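Local coordinates for protein GCN5-related N-acetyltransferase (Streptococcus suis, PDB 3G3S) that probably transfers an acetyl group from acetyl-coenzyme A to an amine of a still unidentified acceptor, as other GCN5-related N-acetyltransferases do, at residues A[10-15]-A[41-46]; A[18-23]-A[53-58]; A[127-132]-A[154-159]; A[147-152]-A[176-181]. All blocks are in the same frame, centred on the assembly; numbering follows the deposited sequence. Where two conformers were deposited one is given.

Overall arrangement
Contacts 1 and 2 join consecutive helices, 2-13 and 19-26, to the adjacent antiparallel strands 42-48 and 52-58; their centres lie about 7 Å apart, and both are buried and apolar, with no hydrogen bond between their paired segments. Contacts 3 and 4 belong to the other end of the same mixed sheet, with centres about 10 Å apart. Contact 3 is partly exposed and pairs a surface salt bridge with a small apolar patch, whereas contact 4 is buried and largely polar, relying on hydroxyls, an amide and a water. T23 OG1 of contact 2 reaches S180 O of contact 4, 2.8 Å away, linking the two ends.

Contact 1 of 4, residues A[10-15]-A[41-46]; sequences ARLFGD and QSALAL
L12 and A43 mark the nearest approach of the two backbones, their CA atoms 7.2 Å apart, where the C-terminal part of helix 2-13 passes over strand 42-48. The contact is carried by two neighbouring residues, L12 and F13, that reach down onto the small side chains of alternate strand residues. L12 spreads its two methyls along the beginning of the strand. L12 CD1 meets A43 CB at 3.8 Å and also lies near the S42 backbone N, while L12 CD2 stands 3.9 Å from Q41 O. The CG of F13 sits anti to its own carbonyl carbon (chi1 -71°), and from there the far end of the ring runs down to the sheet. F13 CE2 touches A43 CB at 3.7 Å from an oblique direction, and F13 CZ comes to 3.8 Å from A45 CB. The backbone between these alanines is met by the rim of the ring: A45 N is 3.7 Å from F13 CZ and lies near the ring plane. This is helix-on-sheet packing at one end of the mixed sheet, with A43 and A45 on the helix side and L44 directed to the other side, where it packs on helix 62-68. Because both side chains at the far end of the ring are alanine methyls, F13 can come close to the strand, and A43 is shared between the phenyl ring and a methyl of L12. Just past F13, G14 has a positive phi of 62° and leaves helical geometry. F13 also packs on I21 and L25 of helix 19-26 and on A57 of strand 52-58.

Contact 2 of 4, residues A[18-23]-A[53-58]; sequences ETIIWT and FGFLAG
F55 of strand 53-58 packs against E18, I20 and I21 at the start of helix 19-26. Its CB already touches I21, lying 3.8 Å from I21 CG1. One bond further, F55 CG lies 3.5 Å from I21 CG1, which sits over the ring face as a CH-pi contact, 22° off the ring normal. On the ring itself, F55 CD2 meets I21 CD1 at 3.7 Å. F55 CE1 lies against the beta-branch of I20, 3.7 Å from I20 CG2, and F55 CE2 faces the aliphatic part of E18, 3.8 Å from E18 CG. At the tip, F55 CZ is 4.1 Å from E18 CB. The second aromatic, F53, is two residues back and on the same side of the strand; I20 CD1 lies over its face, 4.2 Å from the F53 ring centroid. I20 therefore serves both rings: CG2 touches F55 and CD1 touches F53. The short axes are 9.5 Å apart and cross at -87°, so the helix runs almost perpendicular to the strand it covers. Y178 of strand 170-181 meets the F53 ring with the planes at about 90°, and V76 packs on both phenylalanines. The arrangement is that of an alpha/beta layered core, a helix seated on one face of the mixed sheet.

Contact 3 of 4, residues A[127-132]-A[154-159]; sequences KLIDRN and EQFLDL
The first strand-to-helix connection of what is probably the GNAT beta-alpha-alpha-beta unit, strand 125-128, helices 131-139 and 153-159 and strand 162-167, is where R131 and I129 meet E154, F156 and L157. The outer part is a salt bridge. R131 extends with CG anti to its backbone N (chi1 -178°) and bends at chi3, which carries the guanidinium across to the other helix. R131 NH1 bonds E154 OE2 at 3.0 Å, nearly straight with an N-H...O angle of 168°, and the acceptor lies in the guanidinium plane. A second, weak bond runs from R131 NH2 to E154 OE1 at 3.3 Å. The carboxylate is not flush with its partner: the two planes are 47° apart, and NH1 approaches OE2 from above the carboxylate plane. Both residues are exposed, so solvent probably screens the charges. Next to this pair, L157 lays its methyls against polar atoms: L157 CD1 lies 4.0 Å from R131 NH2, while L157 CD2 lies 4.0 Å from I129 O. The apolar part is buried, where I129 CG2 packs obliquely on the F156 ring, 3.6 Å from F156 CE2, with the two side chains crossing at about a right angle. D130 sits at the N-cap of helix 131-139, where OD1 caps L133 N. F156 goes on to meet Y150 edge-to-face. Both I129 and F156 pack on S176 of strand 170-181, while the salt bridge ties the N-terminal ends of the two helices, consistent with the beta1-alpha1-alpha2-beta2 segment of the GNAT fold, its two helices packed on the sheet.

Contact 4 of 4, residues A[147-152]-A[176-181]; sequences VGNYID and SSYASY
Y150 and S180 make the shortest hydrogen bond of the contact: Y150 OH donates to S180 OG at 2.6 Å, while S180 OG in turn bonds L159 O. S177 OG, which also bonds L161 N, lies 3.3 Å from Y150 OH. The buried phenol is thus held by one short bond, with a weak second from S177 OG. A further weak bond joins N149 ND2 to Y178 O at 3.2 Å, bent to an N-H...O angle of 122°. One water adds to the polar network: it accepts from N149 N at 3.2 Å and weakly from N149 ND2, and donates weakly to S177 O, so it spans the loop and the strand. The remaining contacts set polar atoms against flat groups. N149 ND2 rests over one face of the Y178 ring, 3.0 Å above its plane and offset toward the rim, with amide and ring planes 63° apart. The Y178 ring comes round to meet it because its CG is anti to the backbone N (chi1 -175°). S177 O meets the Y150 ring at its edge, 3.2 Å from Y150 CE1. A type I turn from V147 to Y150 brings the side chains of N149 and Y150 to segment 176-181, which turns a corner at Y178. V147 packs toward helix 131-139, and D152 is the N-cap of helix 153-159. The loop thus joins what are probably alpha1 and alpha2 of the GNAT fold and is fixed to strand 170-181 and, since Y178 packs on I20, to helix 19-26.

Contact 1 of 4, residues A[10-15]-A[41-46]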
loop_
_atom_site.group_PDB
_atom_site.type_symbol
_atom_site.label_atom_id
_atom_site.label_comp_id
_atom_site.label_asym_id
_atom_site.label_seq_id
_atom_site.Cartn_x
_atom_site.Cartn_y
_atom_site.Cartn_z
ATOM N N ALA A 10 5.215 3.827 11.828
ATOM C CA ALA A 10 4.837 2.449 11.586
ATOM C C ALA A 10 5.704 1.513 12.419
ATOM O O ALA A 10 5.215 0.478 12.880
ATOM C CB ALA A 10 4.971 2.135 10.133
ATOM N N ARG A 11 6.981 1.863 12.622
ATOM C CA ARG A 11 7.879 0.991 13.395
ATOM C C ARG A 11 7.465 0.824 14.847
ATOM O O ARG A 11 7.745 -0.206 15.461
ATOM C CB ARG A 11 9.347 1.440 13.310
ATOM C CG ARG A 11 9.985 1.087 11.957
ATOM C CD ARG A 11 11.454 1.358 11.902
ATOM N NE ARG A 11 11.741 2.774 11.710
ATOM C CZ ARG A 11 11.905 3.372 10.528
ATOM N NH1 ARG A 11 11.791 2.711 9.378
ATOM N NH2 ARG A 11 12.172 4.672 10.503
ATOM N N LEU A 12 6.808 1.838 15.398
ATOM C CA LEU A 12 6.296 1.781 16.747
ATOM C C LEU A 12 5.327 0.642 16.983
ATOM O O LEU A 12 5.276 0.109 18.111
ATOM C CB LEU A 12 5.578 3.085 17.082
ATOM C CG LEU A 12 6.443 4.326 17.144
ATOM C CD1 LEU A 12 5.577 5.549 17.326
ATOM C CD2 LEU A 12 7.447 4.213 18.275
ATOM N N PHE A 13 4.533 0.319 15.952
ATOM C CA PHE A 13 3.539 -0.756 15.994
ATOM C C PHE A 13 4.215 -2.102 15.817
ATOM O O PHE A 13 3.729 -3.124 16.313
ATOM C CB PHE A 13 2.491 -0.556 14.899
ATOM C CG PHE A 13 1.570 0.592 15.159
ATOM C CD1 PHE A 13 0.402 0.411 15.899
ATOM C CD2 PHE A 13 1.881 1.850 14.716
ATOM C CE1 PHE A 13 -0.456 1.469 16.145
ATOM C CE2 PHE A 13 1.043 2.910 14.965
ATOM C CZ PHE A 13 -0.136 2.717 15.688
ATOM N N GLY A 14 5.333 -2.081 15.096
ATOM C CA GLY A 14 6.172 -3.248 14.933
ATOM C C GLY A 14 5.418 -4.335 14.235
ATOM O O GLY A 14 4.644 -4.057 13.327
ATOM N N ASP A 15 5.650 -5.566 14.697
ATOM C CA ASP A 15 5.009 -6.757 14.198
ATOM C C ASP A 15 3.760 -7.017 15.057
ATOM O O ASP A 15 3.819 -7.702 16.115
ATOM C CB ASP A 15 5.992 -7.912 14.315
ATOM C CG ASP A 15 5.515 -9.157 13.629
ATOM O OD1 ASP A 15 4.298 -9.252 13.297
ATOM O OD2 ASP A 15 6.384 -10.038 13.418
ATOM N N GLN A 41 7.158 8.879 19.642
ATOM C CA GLN A 41 7.444 7.788 20.569
ATOM C C GLN A 41 6.173 7.009 20.958
ATOM O O GLN A 41 6.254 5.947 21.553
ATOM C CB GLN A 41 8.033 8.316 21.861
ATOM C CG GLN A 41 9.311 9.129 21.813
ATOM C CD GLN A 41 9.734 9.532 23.247
ATOM O OE1 GLN A 41 10.025 8.665 24.082
ATOM N NE2 GLN A 41 9.740 10.842 23.534
ATOM N N SER A 42 5.019 7.587 20.662
ATOM C CA SER A 42 3.722 7.061 21.006
ATOM C C SER A 42 2.810 7.265 19.805
ATOM O O SER A 42 2.874 8.275 19.158
ATOM C CB SER A 42 3.183 7.784 22.254
ATOM O OG SER A 42 4.102 7.665 23.346
ATOM N N ALA A 43 1.980 6.280 19.489
ATOM C CA ALA A 43 1.078 6.393 18.368
ATOM C C ALA A 43 -0.277 5.695 18.610
ATOM O O ALA A 43 -0.430 4.809 19.453
ATOM C CB ALA A 43 1.748 5.847 17.077
ATOM N N LEU A 44 -1.245 6.137 17.821
ATOM C CA LEU A 44 -2.620 5.693 17.856
ATOM C C LEU A 44 -3.093 5.443 16.437
ATOM O O LEU A 44 -3.003 6.309 15.576
ATOM C CB LEU A 44 -3.526 6.769 18.473
ATOM C CG LEU A 44 -5.044 6.577 18.373
ATOM C CD1 LEU A 44 -5.555 5.387 19.209
ATOM C CD2 LEU A 44 -5.750 7.872 18.813
ATOM N N ALA A 45 -3.504 4.208 16.169
ATOM C CA ALA A 45 -4.161 3.891 14.934
ATOM C C ALA A 45 -5.660 3.933 15.286
ATOM O O ALA A 45 -6.175 3.107 16.067
ATOM C CB ALA A 45 -3.713 2.505 14.407
ATOM N N LEU A 46 -6.370 4.898 14.716
ATOM C CA LEU A 46 -7.783 5.113 15.013
ATOM C C LEU A 46 -8.613 4.871 13.784
ATOM O O LEU A 46 -8.403 5.493 12.743
ATOM C CB LEU A 46 -7.973 6.546 15.512
ATOM C CG LEU A 46 -9.379 6.997 15.888
ATOM C CD1 LEU A 46 -9.900 6.229 17.072
ATOM C CD2 LEU A 46 -9.385 8.539 16.149
#

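Contact 2 of 4, residues A[18-23]-A[53-58]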
loop_
_atom_site.group_PDB
_atom_site.type_symbol
_atom_site.label_atom_id
_atom_site.label_comp_id
_atom_site.label_asym_id
_atom_site.label_seq_id
_atom_site.Cartn_x
_atom_site.Cartn_y
_atom_site.Cartn_z
ATOM N N GLU A 18 -2.724 -7.114 13.468
ATOM C CA GLU A 18 -4.123 -6.743 13.474
ATOM C C GLU A 18 -4.386 -5.948 12.199
ATOM O O GLU A 18 -3.804 -4.888 11.992
ATOM C CB GLU A 18 -4.465 -5.939 14.717
ATOM C CG GLU A 18 -4.522 -6.784 15.964
ATOM C CD GLU A 18 -5.755 -7.660 16.067
ATOM O OE1 GLU A 18 -6.606 -7.655 15.158
ATOM O OE2 GLU A 18 -5.900 -8.302 17.140
ATOM N N THR A 19 -5.301 -6.429 11.356
ATOM C CA THR A 19 -5.442 -5.831 10.030
ATOM C C THR A 19 -5.945 -4.394 10.030
ATOM O O THR A 19 -5.689 -3.677 9.094
ATOM C CB THR A 19 -6.272 -6.705 9.049
ATOM O OG1 THR A 19 -7.669 -6.520 9.250
ATOM C CG2 THR A 19 -5.859 -8.215 9.157
ATOM N N ILE A 20 -6.642 -3.972 11.078
ATOM C CA ILE A 20 -7.135 -2.593 11.152
ATOM C C ILE A 20 -5.924 -1.679 11.365
ATOM O O ILE A 20 -5.930 -0.508 10.924
ATOM C CB ILE A 20 -8.180 -2.441 12.257
ATOM C CG1 ILE A 20 -9.478 -3.160 11.874
ATOM C CG2 ILE A 20 -8.456 -0.911 12.594
ATOM C CD1 ILE A 20 -10.384 -3.491 13.034
ATOM N N ILE A 21 -4.904 -2.162 12.070
ATOM C CA ILE A 21 -3.674 -1.364 12.158
ATOM C C ILE A 21 -3.104 -1.269 10.733
ATOM O O ILE A 21 -2.689 -0.226 10.265
ATOM C CB ILE A 21 -2.600 -1.932 13.126
ATOM C CG1 ILE A 21 -3.139 -2.137 14.544
ATOM C CG2 ILE A 21 -1.336 -0.989 13.135
ATOM C CD1 ILE A 21 -2.178 -2.909 15.455
ATOM N N TRP A 22 -3.075 -2.387 10.017
ATOM C CA TRP A 22 -2.619 -2.343 8.627
ATOM C C TRP A 22 -3.438 -1.351 7.787
ATOM O O TRP A 22 -2.878 -0.567 7.002
ATOM C CB TRP A 22 -2.664 -3.750 7.965
ATOM C CG TRP A 22 -1.956 -4.807 8.713
ATOM C CD1 TRP A 22 -1.037 -4.657 9.706
ATOM C CD2 TRP A 22 -2.026 -6.223 8.453
ATOM N NE1 TRP A 22 -0.581 -5.885 10.120
ATOM C CE2 TRP A 22 -1.154 -6.856 9.347
ATOM C CE3 TRP A 22 -2.763 -6.995 7.572
ATOM C CZ2 TRP A 22 -0.994 -8.232 9.391
ATOM C CZ3 TRP A 22 -2.608 -8.365 7.608
ATOM C CH2 TRP A 22 -1.727 -8.970 8.505
ATOM N N THR A 23 -4.760 -1.366 7.943
ATOM C CA THR A 23 -5.607 -0.426 7.245
ATOM C C THR A 23 -5.133 1.006 7.506
ATOM O O THR A 23 -4.845 1.784 6.569
ATOM C CB THR A 23 -7.048 -0.607 7.688
ATOM O OG1 THR A 23 -7.503 -1.892 7.191
ATOM C CG2 THR A 23 -8.027 0.539 7.167
ATOM N N PHE A 53 -12.069 1.430 16.755
ATOM C CA PHE A 53 -10.931 0.814 17.388
ATOM C C PHE A 53 -9.862 1.866 17.526
ATOM O O PHE A 53 -9.636 2.669 16.615
ATOM C CB PHE A 53 -10.354 -0.325 16.567
ATOM C CG PHE A 53 -11.093 -1.601 16.767
ATOM C CD1 PHE A 53 -12.281 -1.843 16.090
ATOM C CD2 PHE A 53 -10.618 -2.554 17.652
ATOM C CE1 PHE A 53 -12.975 -3.026 16.295
ATOM C CE2 PHE A 53 -11.325 -3.761 17.858
ATOM C CZ PHE A 53 -12.480 -3.986 17.190
ATOM N N GLY A 54 -9.144 1.767 18.628
ATOM C CA GLY A 54 -8.004 2.618 18.932
ATOM C C GLY A 54 -6.875 1.683 19.328
ATOM O O GLY A 54 -6.912 1.106 20.407
ATOM N N PHE A 55 -5.927 1.455 18.428
ATOM C CA PHE A 55 -4.760 0.632 18.740
ATOM C C PHE A 55 -3.652 1.534 19.176
ATOM O O PHE A 55 -3.207 2.389 18.411
ATOM C CB PHE A 55 -4.309 -0.175 17.546
ATOM C CG PHE A 55 -5.278 -1.250 17.149
ATOM C CD1 PHE A 55 -6.309 -0.981 16.263
ATOM C CD2 PHE A 55 -5.159 -2.520 17.686
ATOM C CE1 PHE A 55 -7.182 -1.988 15.882
ATOM C CE2 PHE A 55 -6.048 -3.548 17.315
ATOM C CZ PHE A 55 -7.047 -3.278 16.428
ATOM N N LEU A 56 -3.153 1.287 20.378
ATOM C CA LEU A 56 -2.182 2.184 21.016
ATOM C C LEU A 56 -0.773 1.613 21.105
ATOM O O LEU A 56 -0.560 0.669 21.822
ATOM C CB LEU A 56 -2.703 2.468 22.416
ATOM C CG LEU A 56 -4.065 3.179 22.405
ATOM C CD1 LEU A 56 -4.875 2.762 23.680
ATOM C CD2 LEU A 56 -3.843 4.675 22.217
ATOM N N ALA A 57 0.193 2.229 20.429
ATOM C CA ALA A 57 1.567 1.710 20.390
ATOM C C ALA A 57 2.647 2.678 20.950
ATOM O O ALA A 57 2.446 3.909 21.087
ATOM C CB ALA A 57 1.898 1.295 18.967
ATOM N N GLY A 58 3.782 2.095 21.329
ATOM C CA GLY A 58 4.904 2.875 21.844
ATOM C C GLY A 58 4.777 3.183 23.334
ATOM O O GLY A 58 4.209 2.426 24.083
#

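Contact 3 of 4, residues A[127-132]-A[154-159]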
loop_
_atom_site.group_PDB
_atom_site.type_symbol
_atom_site.label_atom_id
_atom_site.label_comp_id
_atom_site.label_asym_id
_atom_site.label_seq_id
_atom_site.Cartn_x
_atom_site.Cartn_y
_atom_site.Cartn_z
ATOM N N LYS A 127 -27.781 -13.180 0.471
ATOM C CA LYS A 127 -27.517 -12.257 -0.600
ATOM C C LYS A 127 -26.289 -11.426 -0.328
ATOM O O LYS A 127 -26.042 -11.090 0.820
ATOM C CB LYS A 127 -28.685 -11.265 -0.684
ATOM C CG LYS A 127 -29.995 -11.802 -1.210
ATOM C CD LYS A 127 -31.028 -10.672 -1.337
ATOM C CE LYS A 127 -31.931 -10.899 -2.543
ATOM N NZ LYS A 127 -33.027 -9.908 -2.673
ATOM N N LEU A 128 -25.540 -11.064 -1.373
ATOM C CA LEU A 128 -24.434 -10.133 -1.204
ATOM C C LEU A 128 -25.033 -8.774 -0.956
ATOM O O LEU A 128 -26.098 -8.474 -1.486
ATOM C CB LEU A 128 -23.561 -10.032 -2.445
ATOM C CG LEU A 128 -22.642 -11.209 -2.687
ATOM C CD1 LEU A 128 -22.089 -11.033 -4.082
ATOM C CD2 LEU A 128 -21.537 -11.286 -1.597
ATOM N N ILE A 129 -24.344 -7.961 -0.149
ATOM C CA ILE A 129 -24.793 -6.621 0.165
ATOM C C ILE A 129 -24.590 -5.762 -1.057
ATOM O O ILE A 129 -23.491 -5.718 -1.593
ATOM C CB ILE A 129 -24.016 -6.010 1.358
ATOM C CG1 ILE A 129 -24.319 -6.775 2.654
ATOM C CG2 ILE A 129 -24.364 -4.536 1.526
ATOM C CD1 ILE A 129 -23.328 -6.470 3.814
ATOM N N ASP A 130 -25.673 -5.131 -1.513
ATOM C CA ASP A 130 -25.667 -4.231 -2.665
ATOM C C ASP A 130 -26.066 -2.847 -2.152
ATOM O O ASP A 130 -26.151 -2.637 -0.960
ATOM C CB ASP A 130 -26.605 -4.750 -3.785
ATOM C CG ASP A 130 -28.048 -4.933 -3.307
ATOM O OD1 ASP A 130 -28.357 -4.518 -2.166
ATOM O OD2 ASP A 130 -28.869 -5.507 -4.054
ATOM N N ARG A 131 -26.318 -1.916 -3.054
ATOM C CA ARG A 131 -26.643 -0.543 -2.702
ATOM C C ARG A 131 -27.855 -0.426 -1.771
ATOM O O ARG A 131 -27.831 0.361 -0.819
ATOM C CB ARG A 131 -26.841 0.224 -4.016
ATOM C CG ARG A 131 -27.156 1.704 -3.920
ATOM C CD ARG A 131 -27.166 2.338 -5.329
ATOM N NE ARG A 131 -25.862 2.202 -5.991
ATOM C CZ ARG A 131 -24.846 3.065 -5.883
ATOM N NH1 ARG A 131 -24.966 4.178 -5.162
ATOM N NH2 ARG A 131 -23.698 2.809 -6.515
ATOM N N ASN A 132 -28.898 -1.204 -2.028
ATOM C CA ASN A 132 -30.110 -1.141 -1.199
ATOM C C ASN A 132 -29.949 -1.801 0.166
ATOM O O ASN A 132 -30.435 -1.271 1.161
ATOM C CB ASN A 132 -31.324 -1.710 -1.955
ATOM C CG ASN A 132 -31.845 -0.760 -3.030
ATOM O OD1 ASN A 132 -31.237 0.274 -3.324
ATOM N ND2 ASN A 132 -32.989 -1.106 -3.612
ATOM N N GLU A 154 -20.642 4.046 -1.979
ATOM C CA GLU A 154 -19.694 3.989 -3.062
ATOM C C GLU A 154 -18.380 3.392 -2.564
ATOM O O GLU A 154 -17.828 2.474 -3.179
ATOM C CB GLU A 154 -19.450 5.411 -3.617
ATOM C CG GLU A 154 -20.733 6.224 -3.956
ATOM C CD GLU A 154 -21.529 5.600 -5.059
ATOM O OE1 GLU A 154 -21.028 4.627 -5.665
ATOM O OE2 GLU A 154 -22.631 6.106 -5.355
ATOM N N GLN A 155 -17.878 3.910 -1.450
ATOM C CA GLN A 155 -16.676 3.353 -0.854
ATOM C C GLN A 155 -16.921 1.894 -0.405
ATOM O O GLN A 155 -16.091 1.009 -0.656
ATOM C CB GLN A 155 -16.220 4.207 0.313
ATOM C CG GLN A 155 -14.771 3.949 0.678
ATOM C CD GLN A 155 -14.335 4.633 1.949
ATOM O OE1 GLN A 155 -14.995 4.536 2.992
ATOM N NE2 GLN A 155 -13.171 5.248 1.898
ATOM N N PHE A 156 -18.065 1.616 0.223
ATOM C CA PHE A 156 -18.324 0.249 0.656
ATOM C C PHE A 156 -18.317 -0.693 -0.529
ATOM O O PHE A 156 -17.680 -1.725 -0.481
ATOM C CB PHE A 156 -19.647 0.079 1.388
ATOM C CG PHE A 156 -19.918 -1.348 1.739
ATOM C CD1 PHE A 156 -19.306 -1.914 2.847
ATOM C CD2 PHE A 156 -20.732 -2.142 0.933
ATOM C CE1 PHE A 156 -19.498 -3.238 3.178
ATOM C CE2 PHE A 156 -20.945 -3.482 1.256
ATOM C CZ PHE A 156 -20.298 -4.034 2.370
ATOM N N LEU A 157 -19.017 -0.338 -1.597
ATOM C CA LEU A 157 -19.044 -1.217 -2.773
ATOM C C LEU A 157 -17.668 -1.327 -3.446
ATOM O O LEU A 157 -17.310 -2.362 -3.960
ATOM C CB LEU A 157 -20.111 -0.744 -3.777
ATOM C CG LEU A 157 -21.570 -0.949 -3.374
ATOM C CD1 LEU A 157 -22.513 -0.405 -4.428
ATOM C CD2 LEU A 157 -21.856 -2.423 -3.120
ATOM N N ASP A 158 -16.874 -0.267 -3.406
ATOM C CA ASP A 158 -15.566 -0.290 -4.010
ATOM C C ASP A 158 -14.559 -1.129 -3.217
ATOM O O ASP A 158 -13.887 -2.015 -3.782
ATOM C CB ASP A 158 -15.078 1.146 -4.118
ATOM C CG ASP A 158 -13.788 1.270 -4.891
ATOM O OD1 ASP A 158 -13.554 0.455 -5.826
ATOM O OD2 ASP A 158 -13.013 2.202 -4.564
ATOM N N LEU A 159 -14.476 -0.874 -1.905
ATOM C CA LEU A 159 -13.473 -1.497 -1.025
ATOM C C LEU A 159 -13.974 -2.575 -0.064
ATOM O O LEU A 159 -13.175 -3.355 0.456
ATOM C CB LEU A 159 -12.815 -0.408 -0.169
ATOM C CG LEU A 159 -12.210 0.809 -0.887
ATOM C CD1 LEU A 159 -11.521 1.712 0.148
ATOM C CD2 LEU A 159 -11.231 0.397 -1.955
#

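Contact 4 of 4, residues A[147-152]-A[176-181]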
loop_
_atom_site.group_PDB
_atom_site.type_symbol
_atom_site.label_atom_id
_atom_site.label_comp_id
_atom_site.label_asym_id
_atom_site.label_seq_id
_atom_site.Cartn_x
_atom_site.Cartn_y
_atom_site.Cartn_z
ATOM N N VAL A 147 -21.540 -2.316 7.477
ATOM C CA VAL A 147 -21.188 -1.376 6.431
ATOM C C VAL A 147 -20.852 0.042 6.887
ATOM O O VAL A 147 -20.295 0.803 6.099
ATOM C CB VAL A 147 -22.356 -1.221 5.440
ATOM C CG1 VAL A 147 -22.812 -2.583 4.948
ATOM C CG2 VAL A 147 -23.532 -0.471 6.054
ATOM N N GLY A 148 -21.175 0.376 8.135
ATOM C CA GLY A 148 -21.060 1.757 8.645
ATOM C C GLY A 148 -19.702 2.391 8.783
ATOM O O GLY A 148 -19.609 3.602 9.020
ATOM N N ASN A 149 -18.639 1.608 8.672
ATOM C CA ASN A 149 -17.313 2.171 8.781
ATOM C C ASN A 149 -16.842 2.790 7.486
ATOM O O ASN A 149 -15.875 3.524 7.490
ATOM C CB ASN A 149 -16.336 1.108 9.262
ATOM C CG ASN A 149 -16.598 0.728 10.674
ATOM O OD1 ASN A 149 -16.587 1.584 11.560
ATOM N ND2 ASN A 149 -16.875 -0.539 10.901
ATOM N N TYR A 150 -17.534 2.507 6.391
ATOM C CA TYR A 150 -17.178 3.059 5.106
ATOM C C TYR A 150 -17.807 4.465 5.000
ATOM O O TYR A 150 -18.832 4.730 5.599
ATOM C CB TYR A 150 -17.569 2.083 3.982
ATOM C CG TYR A 150 -16.688 0.847 4.062
ATOM C CD1 TYR A 150 -16.929 -0.126 5.021
ATOM C CD2 TYR A 150 -15.571 0.691 3.237
ATOM C CE1 TYR A 150 -16.112 -1.260 5.149
ATOM C CE2 TYR A 150 -14.740 -0.451 3.361
ATOM C CZ TYR A 150 -15.037 -1.416 4.336
ATOM O OH TYR A 150 -14.260 -2.530 4.540
ATOM N N ILE A 151 -17.157 5.368 4.261
ATOM C CA ILE A 151 -17.624 6.761 4.152
ATOM C C ILE A 151 -18.995 6.876 3.521
ATOM O O ILE A 151 -19.752 7.741 3.886
ATOM C CB ILE A 151 -16.643 7.666 3.348
ATOM C CG1 ILE A 151 -15.238 7.690 3.993
ATOM C CG2 ILE A 151 -17.230 9.056 3.223
ATOM C CD1 ILE A 151 -15.189 7.855 5.546
ATOM N N ASP A 152 -19.292 6.011 2.558
ATOM C CA ASP A 152 -20.586 5.986 1.884
ATOM C C ASP A 152 -20.716 4.673 1.136
ATOM O O ASP A 152 -19.782 3.874 1.127
ATOM C CB ASP A 152 -20.733 7.165 0.926
ATOM C CG ASP A 152 -19.618 7.250 -0.100
ATOM O OD1 ASP A 152 -18.901 6.258 -0.344
ATOM O OD2 ASP A 152 -19.473 8.336 -0.695
ATOM N N SER A 176 -19.767 -9.255 7.104
ATOM C CA SER A 176 -19.289 -8.209 6.196
ATOM C C SER A 176 -17.945 -7.647 6.613
ATOM O O SER A 176 -17.398 -7.997 7.649
ATOM C CB SER A 176 -20.333 -7.072 6.106
ATOM O OG SER A 176 -19.964 -6.046 5.207
ATOM N N SER A 177 -17.400 -6.799 5.756
ATOM C CA SER A 177 -16.127 -6.212 6.001
ATOM C C SER A 177 -16.264 -5.018 6.946
ATOM O O SER A 177 -16.831 -4.010 6.562
ATOM C CB SER A 177 -15.518 -5.747 4.689
ATOM O OG SER A 177 -16.439 -4.967 3.972
ATOM N N TYR A 178 -15.763 -5.161 8.168
ATOM C CA TYR A 178 -15.692 -4.030 9.113
ATOM C C TYR A 178 -14.652 -3.005 8.622
ATOM O O TYR A 178 -14.757 -1.750 8.836
ATOM C CB TYR A 178 -15.261 -4.566 10.466
ATOM C CG TYR A 178 -15.244 -3.532 11.596
ATOM C CD1 TYR A 178 -16.406 -3.268 12.344
ATOM C CD2 TYR A 178 -14.085 -2.877 11.948
ATOM C CE1 TYR A 178 -16.394 -2.339 13.395
ATOM C CE2 TYR A 178 -14.071 -1.930 13.004
ATOM C CZ TYR A 178 -15.223 -1.678 13.717
ATOM O OH TYR A 178 -15.191 -0.759 14.753
ATOM N N ALA A 179 -13.625 -3.562 7.987
ATOM C CA ALA A 179 -12.536 -2.850 7.369
ATOM C C ALA A 179 -11.940 -3.720 6.249
ATOM O O ALA A 179 -12.186 -4.944 6.146
ATOM C CB ALA A 179 -11.461 -2.503 8.405
ATOM N N SER A 180 -11.146 -3.040 5.443
ATOM C CA SER A 180 -10.433 -3.569 4.283
ATOM C C SER A 180 -8.996 -3.094 4.309
ATOM O O SER A 180 -8.718 -1.945 4.707
ATOM C CB SER A 180 -11.036 -3.007 2.992
ATOM O OG SER A 180 -12.404 -3.219 2.922
ATOM N N TYR A 181 -8.090 -3.946 3.857
ATOM C CA TYR A 181 -6.697 -3.548 3.667
ATOM C C TYR A 181 -6.300 -4.067 2.279
ATOM O O TYR A 181 -7.104 -4.696 1.614
ATOM C CB TYR A 181 -5.785 -4.015 4.790
ATOM C CG TYR A 181 -5.638 -5.507 4.916
ATOM C CD1 TYR A 181 -6.637 -6.268 5.502
ATOM C CD2 TYR A 181 -4.495 -6.157 4.457
ATOM C CE1 TYR A 181 -6.511 -7.656 5.609
ATOM C CE2 TYR A 181 -4.364 -7.539 4.571
ATOM C CZ TYR A 181 -5.378 -8.274 5.159
ATOM O OH TYR A 181 -5.260 -9.652 5.280
HETATM O O HOH W 1 -18.275 -1.498 8.156
#